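Alpha-1,2-mannosidase (PDB 2WW2) hydrolyses alpha-mannosides with inversion of configuration, as a calcium-dependent glycoside hydrolase of family GH92 from a human gut symbiont. Local coordinates at residues L89-K94 against C216-F221; G196-D201 against A212-A217; T697-T702 against Q722-Q727. All coordinates share one frame; numbering follows the deposited sequence.

Overall arrangement
From the N terminus, contact 1 comes first. The loop 89-94, between strands 80-86 and 98-108, is laid over strand 216-221, which closes a long, strand-rich excursion. Contact 2 opens late in that excursion and closes where it does, on the same strand, so Cys216 and Ala217 belong to both. It joins 196-201 to 212-217 across strand 203-205 and most of 209-212. The two touch, with centres about 9 Å apart, and both lie in the N-terminal beta domain. Contact 3 follows in series. It ties 697-702 to the loop 722-727 near the C terminus, on the other side of the chain's centre, its centre about 64 Å from that of contact 1.

Contact 1 of 3, residues L89-K94 against C216-F221; sequences LKMSHK and CAYLKF
The ring of Tyr218 has Leu89 over one face. Leu89 CD2 sits 3.8 Å from the ring centroid, 16° off the ring normal, which makes a CH-pi contact. It is offset toward the CD2 side, with Leu89 CD2 3.6 Å from Tyr218 CD2. The second methyl, Leu89 CD1, rests on Tyr218 CB at 3.7 Å. The two side chains cross at about a right angle. Met91 SD approaches the same ring obliquely, 5.2 Å from its centroid, as a Met-aromatic contact. Leu203 of strand 203-205 also packs on Leu89, Met91 and Tyr218. The phenol OH of Tyr218 is hydrogen-bonded to His205 ND1.

This is a loop packed on a beta sheet of the GH92 N-terminal domain. Strand 216-221 runs between strands 143-148 and 194-198, and the loop 89-94 covers the side that carries Cys216 and Tyr218. The Met91 chain bends at chi2 (-55°) and again at chi3 (-67°), which folds its methyl back onto the strand. There Met91 CE lies 3.7 Å from Ala217 C and 3.8 Å from Cys216 CB. Cys216 SG packs near Met91 O, which accepts a hydrogen bond from Arg96 NH1. Beyond Met91 the loop turns away from the strand. Ser92 OG accepts from Lys94 N at 3.1 Å, an ST turn.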
loop_
_atom_site.group_PDB
_atom_site.type_symbol
_atom_site.label_atom_id
_atom_site.label_comp_id
_atom_site.label_asym_id
_atom_site.label_seq_id
_atom_site.Cartn_x
_atom_site.Cartn_y
_atom_site.Cartn_z
ATOM N N LEU A 89 -48.761 -19.475 -4.593
ATOM C CA LEU A 89 -47.931 -20.357 -5.393
ATOM C C LEU A 89 -47.057 -19.532 -6.328
ATOM O O LEU A 89 -47.554 -18.630 -6.989
ATOM C CB LEU A 89 -48.817 -21.271 -6.242
ATOM C CG LEU A 89 -48.095 -22.212 -7.218
ATOM C CD1 LEU A 89 -47.190 -23.187 -6.460
ATOM C CD2 LEU A 89 -49.121 -22.966 -8.077
ATOM N N LYS A 90 -45.765 -19.840 -6.390
ATOM C CA LYS A 90 -44.876 -19.209 -7.374
ATOM C C LYS A 90 -44.026 -20.316 -7.975
ATOM O O LYS A 90 -43.469 -21.108 -7.221
ATOM C CB LYS A 90 -43.961 -18.191 -6.692
ATOM C CG LYS A 90 -44.708 -17.006 -6.069
ATOM C CD LYS A 90 -45.344 -16.151 -7.158
ATOM C CE LYS A 90 -46.063 -14.932 -6.553
ATOM N NZ LYS A 90 -46.657 -14.104 -7.629
ATOM N N MET A 91 -43.942 -20.399 -9.308
ATOM C CA MET A 91 -43.259 -21.531 -9.943
ATOM C C MET A 91 -41.791 -21.251 -10.246
ATOM O O MET A 91 -40.918 -22.000 -9.833
ATOM C CB MET A 91 -43.959 -21.961 -11.255
ATOM C CG MET A 91 -45.431 -22.346 -11.075
ATOM S SD MET A 91 -45.633 -23.631 -9.825
ATOM C CE MET A 91 -44.850 -25.018 -10.627
ATOM N N SER A 92 -41.535 -20.192 -11.006
ATOM C CA SER A 92 -40.184 -19.895 -11.484
ATOM C C SER A 92 -39.239 -19.506 -10.355
ATOM O O SER A 92 -39.636 -18.819 -9.404
ATOM C CB SER A 92 -40.221 -18.774 -12.524
ATOM O OG SER A 92 -38.896 -18.394 -12.891
ATOM N N HIS A 93 -37.992 -19.953 -10.448
ATOM C CA HIS A 93 -36.981 -19.529 -9.481
ATOM C C HIS A 93 -36.883 -17.993 -9.378
ATOM O O HIS A 93 -36.487 -17.464 -8.345
ATOM C CB HIS A 93 -35.613 -20.127 -9.834
ATOM C CG HIS A 93 -34.941 -19.461 -11.003
ATOM N ND1 HIS A 93 -35.223 -19.782 -12.316
ATOM C CD2 HIS A 93 -34.011 -18.479 -11.051
ATOM C CE1 HIS A 93 -34.471 -19.050 -13.125
ATOM N NE2 HIS A 93 -33.732 -18.243 -12.381
ATOM N N LYS A 94 -37.244 -17.285 -10.454
ATOM C CA LYS A 94 -37.181 -15.821 -10.479
ATOM C C LYS A 94 -38.206 -15.205 -9.557
ATOM O O LYS A 94 -38.043 -14.069 -9.141
ATOM C CB LYS A 94 -37.439 -15.298 -11.892
ATOM C CG LYS A 94 -36.456 -15.814 -12.936
ATOM C CD LYS A 94 -35.367 -14.794 -13.217
ATOM C CE LYS A 94 -34.599 -15.150 -14.486
ATOM N NZ LYS A 94 -33.396 -14.275 -14.643
ATOM N N CYS A 216 -40.856 -27.113 -13.838
ATOM C CA CYS A 216 -41.189 -27.189 -12.425
ATOM C C CYS A 216 -42.530 -27.906 -12.271
ATOM O O CYS A 216 -43.287 -28.090 -13.244
ATOM C CB CYS A 216 -41.287 -25.779 -11.810
ATOM S SG CYS A 216 -39.760 -24.753 -11.952
ATOM N N ALA A 217 -42.834 -28.315 -11.048
ATOM C CA ALA A 217 -44.128 -28.936 -10.773
ATOM C C ALA A 217 -44.532 -28.462 -9.410
ATOM O O ALA A 217 -43.665 -28.158 -8.572
ATOM C CB ALA A 217 -44.019 -30.447 -10.780
ATOM N N TYR A 218 -45.832 -28.379 -9.182
ATOM C CA TYR A 218 -46.306 -28.067 -7.838
ATOM C C TYR A 218 -47.255 -29.136 -7.349
ATOM O O TYR A 218 -47.930 -29.794 -8.133
ATOM C CB TYR A 218 -46.969 -26.680 -7.773
ATOM C CG TYR A 218 -48.417 -26.651 -8.213
ATOM C CD1 TYR A 218 -49.443 -26.988 -7.318
ATOM C CD2 TYR A 218 -48.764 -26.295 -9.512
ATOM C CE1 TYR A 218 -50.766 -26.955 -7.708
ATOM C CE2 TYR A 218 -50.095 -26.274 -9.910
ATOM C CZ TYR A 218 -51.083 -26.598 -8.994
ATOM O OH TYR A 218 -52.400 -26.577 -9.374
ATOM N N LEU A 219 -47.283 -29.287 -6.031
ATOM C CA LEU A 219 -48.188 -30.164 -5.339
ATOM C C LEU A 219 -48.810 -29.328 -4.242
ATOM O O LEU A 219 -48.111 -28.543 -3.602
ATOM C CB LEU A 219 -47.405 -31.312 -4.702
ATOM C CG LEU A 219 -46.698 -32.183 -5.740
ATOM C CD1 LEU A 219 -45.237 -31.752 -5.871
ATOM C CD2 LEU A 219 -46.804 -33.625 -5.334
ATOM N N LYS A 220 -50.124 -29.468 -4.058
ATOM C CA LYS A 220 -50.837 -28.754 -3.010
ATOM C C LYS A 220 -51.349 -29.756 -1.974
ATOM O O LYS A 220 -51.845 -30.828 -2.341
ATOM C CB LYS A 220 -52.010 -27.982 -3.628
ATOM C CG LYS A 220 -52.752 -27.060 -2.670
ATOM C CD LYS A 220 -53.865 -26.339 -3.447
ATOM C CE LYS A 220 -54.329 -25.073 -2.753
ATOM N NZ LYS A 220 -55.046 -25.379 -1.485
ATOM N N PHE A 221 -51.240 -29.414 -0.688
ATOM C CA PHE A 221 -51.603 -30.344 0.382
ATOM C C PHE A 221 -52.708 -29.820 1.289
ATOM O O PHE A 221 -53.138 -28.676 1.169
ATOM C CB PHE A 221 -50.368 -30.727 1.218
ATOM C CG PHE A 221 -49.276 -31.350 0.402
ATOM C CD1 PHE A 221 -49.276 -32.714 0.148
ATOM C CD2 PHE A 221 -48.289 -30.561 -0.171
ATOM C CE1 PHE A 221 -48.278 -33.285 -0.634
ATOM C CE2 PHE A 221 -47.297 -31.113 -0.952
ATOM C CZ PHE A 221 -47.278 -32.473 -1.187
#

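Contact 2 of 3, residues G196-D201 against A212-A217; sequences GTYNGD and ADYTCA
Tyr198 and Cys216 face each other as an antiparallel hydrogen-bonded pair. Tyr198 N donates to Cys216 O at 2.9 Å, and Cys216 N donates to Tyr198 O at 3.0 Å. The second bond is the straighter, 165° at the hydrogen against 140°. In the first, the donor stands above the carbonyl plane. Thr197 and Ala217 form the next, non-hydrogen-bonded pair. Here Ala217 CA makes a CA-H...O contact with Gly196 O.

Past the paired residues a water takes over. It donates to Asn199 O at 2.6 Å and accepts from Tyr214 N at 3.0 Å, bridging the two segments beyond the last direct backbone bond. Asn199 OD1 accepts from Asp201 N, an Asx turn, and also from Thr202 N. Gly200 follows with positive phi. A CB there would press on the carbonyl of Asn199 and come close to Tyr214 O.

Packing is mainly on the face that carries Tyr198 and Cys216. With CG anti to the backbone nitrogen (chi1 169°), the Tyr198 ring is carried out past the Cys216 side chain and toward Tyr214. Tyr198 CD2 lies 4.0 Å from Cys216 CB, an oblique approach. Tyr214 CE2 reaches the ring edge near its plane, 3.8 Å from Tyr198 CE2. The two ring planes are perpendicular, yet their approach is oblique. The Tyr214 OH is held by Asp148 and by His93 N of the loop 89-94. On the other face, Thr197 and Ala217 set their CG2 and CB 4.4 Å apart, and Ile156 and Ile158 pack on Ala217.

Strands 194-198 and 216-221 are antiparallel neighbours in the GH92 N-terminal beta domain. Strand 194-198 leaves this ladder through an Asx turn that leads back to strand 203-205, its other antiparallel partner.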
loop_
_atom_site.group_PDB
_atom_site.type_symbol
_atom_site.label_atom_id
_atom_site.label_comp_id
_atom_site.label_asym_id
_atom_site.label_seq_id
_atom_site.Cartn_x
_atom_site.Cartn_y
_atom_site.Cartn_z
ATOM N N GLY A 196 -49.759 -29.597 -10.661
ATOM C CA GLY A 196 -49.632 -29.060 -12.008
ATOM C C GLY A 196 -48.179 -28.939 -12.414
ATOM O O GLY A 196 -47.264 -29.151 -11.605
ATOM N N THR A 197 -47.954 -28.594 -13.674
ATOM C CA THR A 197 -46.601 -28.480 -14.167
ATOM C C THR A 197 -46.388 -27.104 -14.754
ATOM O O THR A 197 -47.340 -26.370 -15.001
ATOM C CB THR A 197 -46.295 -29.550 -15.231
ATOM O OG1 THR A 197 -47.322 -29.529 -16.232
ATOM C CG2 THR A 197 -46.243 -30.931 -14.597
ATOM N N TYR A 198 -45.129 -26.768 -14.996
ATOM C CA TYR A 198 -44.756 -25.474 -15.542
ATOM C C TYR A 198 -43.604 -25.757 -16.479
ATOM O O TYR A 198 -42.696 -26.517 -16.133
ATOM C CB TYR A 198 -44.318 -24.551 -14.392
ATOM C CG TYR A 198 -43.654 -23.239 -14.774
ATOM C CD1 TYR A 198 -44.410 -22.139 -15.182
ATOM C CD2 TYR A 198 -42.274 -23.078 -14.656
ATOM C CE1 TYR A 198 -43.802 -20.934 -15.505
ATOM C CE2 TYR A 198 -41.656 -21.883 -14.972
ATOM C CZ TYR A 198 -42.422 -20.817 -15.395
ATOM O OH TYR A 198 -41.804 -19.639 -15.714
ATOM N N ASN A 199 -43.645 -25.159 -17.662
ATOM C CA ASN A 199 -42.663 -25.449 -18.702
ATOM C C ASN A 199 -41.797 -24.239 -19.036
ATOM O O ASN A 199 -41.196 -24.183 -20.110
ATOM C CB ASN A 199 -43.368 -25.915 -19.967
ATOM C CG ASN A 199 -44.246 -24.825 -20.570
ATOM O OD1 ASN A 199 -44.309 -23.695 -20.055
ATOM N ND2 ASN A 199 -44.932 -25.156 -21.657
ATOM N N GLY A 200 -41.735 -23.279 -18.112
ATOM C CA GLY A 200 -40.918 -22.085 -18.292
ATOM C C GLY A 200 -41.726 -20.961 -18.924
ATOM O O GLY A 200 -41.260 -19.830 -19.028
ATOM N N ASP A 201 -42.943 -21.272 -19.350
ATOM C CA ASP A 201 -43.786 -20.278 -19.975
ATOM C C ASP A 201 -45.182 -20.285 -19.377
ATOM O O ASP A 201 -45.727 -19.241 -19.053
ATOM C CB ASP A 201 -43.891 -20.562 -21.462
ATOM C CG ASP A 201 -44.539 -19.424 -22.220
ATOM O OD1 ASP A 201 -43.845 -18.414 -22.487
ATOM O OD2 ASP A 201 -45.729 -19.548 -22.564
ATOM N N ALA A 212 -39.220 -29.830 -20.935
ATOM C CA ALA A 212 -38.866 -28.613 -21.659
ATOM C C ALA A 212 -37.471 -28.212 -21.234
ATOM O O ALA A 212 -36.829 -28.913 -20.449
ATOM C CB ALA A 212 -39.843 -27.497 -21.329
ATOM N N ASP A 213 -37.004 -27.082 -21.743
ATOM C CA ASP A 213 -35.738 -26.528 -21.275
ATOM C C ASP A 213 -35.748 -26.402 -19.743
ATOM O O ASP A 213 -34.864 -26.927 -19.052
ATOM C CB ASP A 213 -35.512 -25.164 -21.928
ATOM C CG ASP A 213 -34.289 -24.431 -21.375
ATOM O OD1 ASP A 213 -33.220 -25.064 -21.176
ATOM O OD2 ASP A 213 -34.409 -23.206 -21.168
ATOM N N TYR A 214 -36.757 -25.699 -19.230
ATOM C CA TYR A 214 -36.906 -25.447 -17.793
ATOM C C TYR A 214 -38.256 -26.027 -17.380
ATOM O O TYR A 214 -39.276 -25.707 -17.999
ATOM C CB TYR A 214 -36.886 -23.933 -17.537
ATOM C CG TYR A 214 -37.035 -23.507 -16.078
ATOM C CD1 TYR A 214 -36.455 -24.240 -15.040
ATOM C CD2 TYR A 214 -37.729 -22.348 -15.748
ATOM C CE1 TYR A 214 -36.601 -23.826 -13.689
ATOM C CE2 TYR A 214 -37.866 -21.932 -14.437
ATOM C CZ TYR A 214 -37.295 -22.666 -13.409
ATOM O OH TYR A 214 -37.464 -22.221 -12.106
ATOM N N THR A 215 -38.281 -26.867 -16.343
ATOM C CA THR A 215 -39.543 -27.415 -15.843
ATOM C C THR A 215 -39.634 -27.328 -14.326
ATOM O O THR A 215 -38.621 -27.460 -13.629
ATOM C CB THR A 215 -39.744 -28.904 -16.231
ATOM O OG1 THR A 215 -38.701 -29.724 -15.674
ATOM C CG2 THR A 215 -39.759 -29.084 -17.754
ATOM N N CYS A 216 -40.856 -27.113 -13.838
ATOM C CA CYS A 216 -41.189 -27.189 -12.425
ATOM C C CYS A 216 -42.530 -27.906 -12.271
ATOM O O CYS A 216 -43.287 -28.090 -13.244
ATOM C CB CYS A 216 -41.287 -25.779 -11.810
ATOM S SG CYS A 216 -39.760 -24.753 -11.952
ATOM N N ALA A 217 -42.834 -28.315 -11.048
ATOM C CA ALA A 217 -44.128 -28.936 -10.773
ATOM C C ALA A 217 -44.532 -28.462 -9.410
ATOM O O ALA A 217 -43.665 -28.158 -8.572
ATOM C CB ALA A 217 -44.019 -30.447 -10.780
HETATM O O HOH W 1 -38.661 -24.109 -20.871
#

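Contact 3 of 3, residues T697-T702 against Q722-Q727; sequences TRNYLT and QQRGTQ
Asn699 and Gly725 form the close part of this contact. Asn699 ND2 donates to Gly725 O at 2.9 Å, and the bond is fairly straight, 159° at the hydrogen. The carbonyl oxygen lies near the amide plane of Asn699. The same nitrogen also bonds Asp595 O. Gly725 CA lies against Thr697 O at 3.5 Å, in a CA-H...O contact, and close to Asn699 OD1. A CB at Gly725 would clash with that oxygen, and its positive phi (76°) is one that glycine adopts readily.

The Arg724 side is looser and is bridged by water. Its chain runs extended from CG to NE, which sets one face of the guanidinium against the Thr697 carbonyl carbon. Two waters lie at its edge, in plane. One accepts from Arg724 NH2 at 2.6 Å and donates to Arg698 O. The other accepts from Arg724 NH1 at 3.1 Å and donates to Asn699 OD1. Arg724 NH2 also bonds Phe696 O directly.

Were Asn699 an alanine, Gly725 O and Asp595 O would probably lose their shared donor, and the second water its acceptor. The contact joins the turn before strand 700-702 to the C-terminal loop after strand 710-717. Its chemistry is that of a polar, buried seam: one amide serves two carbonyls, and the arginine charge meets carbonyl oxygens directly or through water.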
loop_
_atom_site.group_PDB
_atom_site.type_symbol
_atom_site.label_atom_id
_atom_site.label_comp_id
_atom_site.label_asym_id
_atom_site.label_seq_id
_atom_site.Cartn_x
_atom_site.Cartn_y
_atom_site.Cartn_z
ATOM N N THR A 697 14.594 -34.810 18.888
ATOM C CA THR A 697 14.979 -33.474 18.432
ATOM C C THR A 697 14.771 -33.265 16.923
ATOM O O THR A 697 15.069 -32.186 16.405
ATOM C CB THR A 697 16.450 -33.155 18.767
ATOM O OG1 THR A 697 17.303 -34.041 18.039
ATOM C CG2 THR A 697 16.728 -33.318 20.279
ATOM N N ARG A 698 14.261 -34.274 16.220
ATOM C CA ARG A 698 13.978 -34.108 14.787
ATOM C C ARG A 698 12.821 -33.137 14.573
ATOM O O ARG A 698 11.913 -33.072 15.398
ATOM C CB ARG A 698 13.656 -35.449 14.125
ATOM C CG ARG A 698 14.852 -36.381 14.096
ATOM C CD ARG A 698 14.544 -37.672 13.329
ATOM N NE ARG A 698 13.501 -38.497 13.937
ATOM C CZ ARG A 698 13.709 -39.435 14.863
ATOM N NH1 ARG A 698 14.937 -39.664 15.343
ATOM N NH2 ARG A 698 12.683 -40.147 15.326
ATOM N N ASN A 699 12.858 -32.391 13.469
ATOM C CA ASN A 699 11.795 -31.419 13.169
ATOM C C ASN A 699 10.703 -32.011 12.289
ATOM O O ASN A 699 9.960 -31.274 11.634
ATOM C CB ASN A 699 12.364 -30.165 12.496
ATOM C CG ASN A 699 13.313 -29.395 13.405
ATOM O OD1 ASN A 699 13.103 -29.317 14.614
ATOM N ND2 ASN A 699 14.354 -28.813 12.819
ATOM N N TYR A 700 10.595 -33.336 12.293
ATOM C CA TYR A 700 9.574 -34.034 11.514
ATOM C C TYR A 700 9.275 -35.409 12.107
ATOM O O TYR A 700 10.105 -35.986 12.827
ATOM C CB TYR A 700 10.025 -34.193 10.055
ATOM C CG TYR A 700 11.234 -35.082 9.888
ATOM C CD1 TYR A 700 11.098 -36.402 9.468
ATOM C CD2 TYR A 700 12.520 -34.604 10.160
ATOM C CE1 TYR A 700 12.218 -37.231 9.321
ATOM C CE2 TYR A 700 13.631 -35.421 10.020
ATOM C CZ TYR A 700 13.472 -36.731 9.594
ATOM O OH TYR A 700 14.568 -37.536 9.448
ATOM N N LEU A 701 8.082 -35.914 11.804
ATOM C CA LEU A 701 7.662 -37.272 12.135
ATOM C C LEU A 701 7.477 -38.035 10.830
ATOM O O LEU A 701 7.016 -37.458 9.846
ATOM C CB LEU A 701 6.311 -37.237 12.854
ATOM C CG LEU A 701 6.249 -36.763 14.305
ATOM C CD1 LEU A 701 4.791 -36.599 14.742
ATOM C CD2 LEU A 701 6.970 -37.738 15.219
ATOM N N THR A 702 7.816 -39.320 10.810
ATOM C CA THR A 702 7.521 -40.121 9.607
ATOM C C THR A 702 6.077 -40.590 9.674
ATOM O O THR A 702 5.500 -40.660 10.758
ATOM C CB THR A 702 8.429 -41.365 9.477
ATOM O OG1 THR A 702 8.128 -42.296 10.522
ATOM C CG2 THR A 702 9.908 -40.965 9.556
ATOM N N GLN A 722 16.801 -22.331 21.544
ATOM C CA GLN A 722 17.622 -22.174 20.349
ATOM C C GLN A 722 18.674 -23.258 20.184
ATOM O O GLN A 722 19.440 -23.226 19.224
ATOM C CB GLN A 722 18.244 -20.771 20.293
ATOM C CG GLN A 722 17.206 -19.717 19.931
ATOM C CD GLN A 722 17.692 -18.305 20.108
ATOM O OE1 GLN A 722 18.887 -18.051 20.168
ATOM N NE2 GLN A 722 16.766 -17.374 20.186
ATOM N N GLN A 723 18.717 -24.201 21.123
ATOM C CA GLN A 723 19.648 -25.327 21.024
ATOM C C GLN A 723 18.978 -26.579 20.500
ATOM O O GLN A 723 19.618 -27.624 20.422
ATOM C CB GLN A 723 20.260 -25.679 22.380
ATOM C CG GLN A 723 20.727 -24.502 23.202
ATOM C CD GLN A 723 21.765 -24.883 24.219
ATOM O OE1 GLN A 723 21.507 -24.848 25.422
ATOM N NE2 GLN A 723 22.959 -25.257 23.745
ATOM N N ARG A 724 17.686 -26.501 20.190
ATOM C CA ARG A 724 16.950 -27.701 19.799
ATOM C C ARG A 724 16.574 -27.668 18.327
ATOM O O ARG A 724 16.061 -26.669 17.831
ATOM C CB ARG A 724 15.672 -27.844 20.650
ATOM C CG ARG A 724 14.791 -28.972 20.212
ATOM C CD ARG A 724 13.544 -29.149 21.084
ATOM N NE ARG A 724 12.893 -30.379 20.647
ATOM C CZ ARG A 724 12.173 -30.475 19.540
ATOM N NH1 ARG A 724 11.949 -29.391 18.819
ATOM N NH2 ARG A 724 11.665 -31.647 19.168
ATOM N N GLY A 725 16.805 -28.771 17.628
ATOM C CA GLY A 725 16.355 -28.888 16.245
ATOM C C GLY A 725 17.201 -28.116 15.253
ATOM O O GLY A 725 16.725 -27.757 14.175
ATOM N N THR A 726 18.466 -27.872 15.603
ATOM C CA THR A 726 19.335 -27.029 14.780
ATOM C C THR A 726 20.373 -27.819 13.977
ATOM O O THR A 726 21.107 -27.249 13.178
ATOM C CB THR A 726 20.090 -26.004 15.654
ATOM O OG1 THR A 726 20.911 -26.715 16.584
ATOM C CG2 THR A 726 19.106 -25.134 16.429
ATOM N N GLN A 727 20.434 -29.130 14.171
ATOM C CA GLN A 727 21.453 -29.943 13.502
ATOM C C GLN A 727 20.983 -30.539 12.171
ATOM O O GLN A 727 19.804 -30.757 11.975
ATOM C CB GLN A 727 21.897 -31.072 14.434
ATOM C CG GLN A 727 22.453 -30.569 15.747
ATOM C CD GLN A 727 23.630 -29.639 15.521
ATOM O OE1 GLN A 727 24.633 -30.035 14.926
ATOM N NE2 GLN A 727 23.506 -28.389 15.973
HETATM O O HOH W 2 10.258 -31.751 16.960
HETATM O O HOH W 3 10.712 -29.220 15.995
#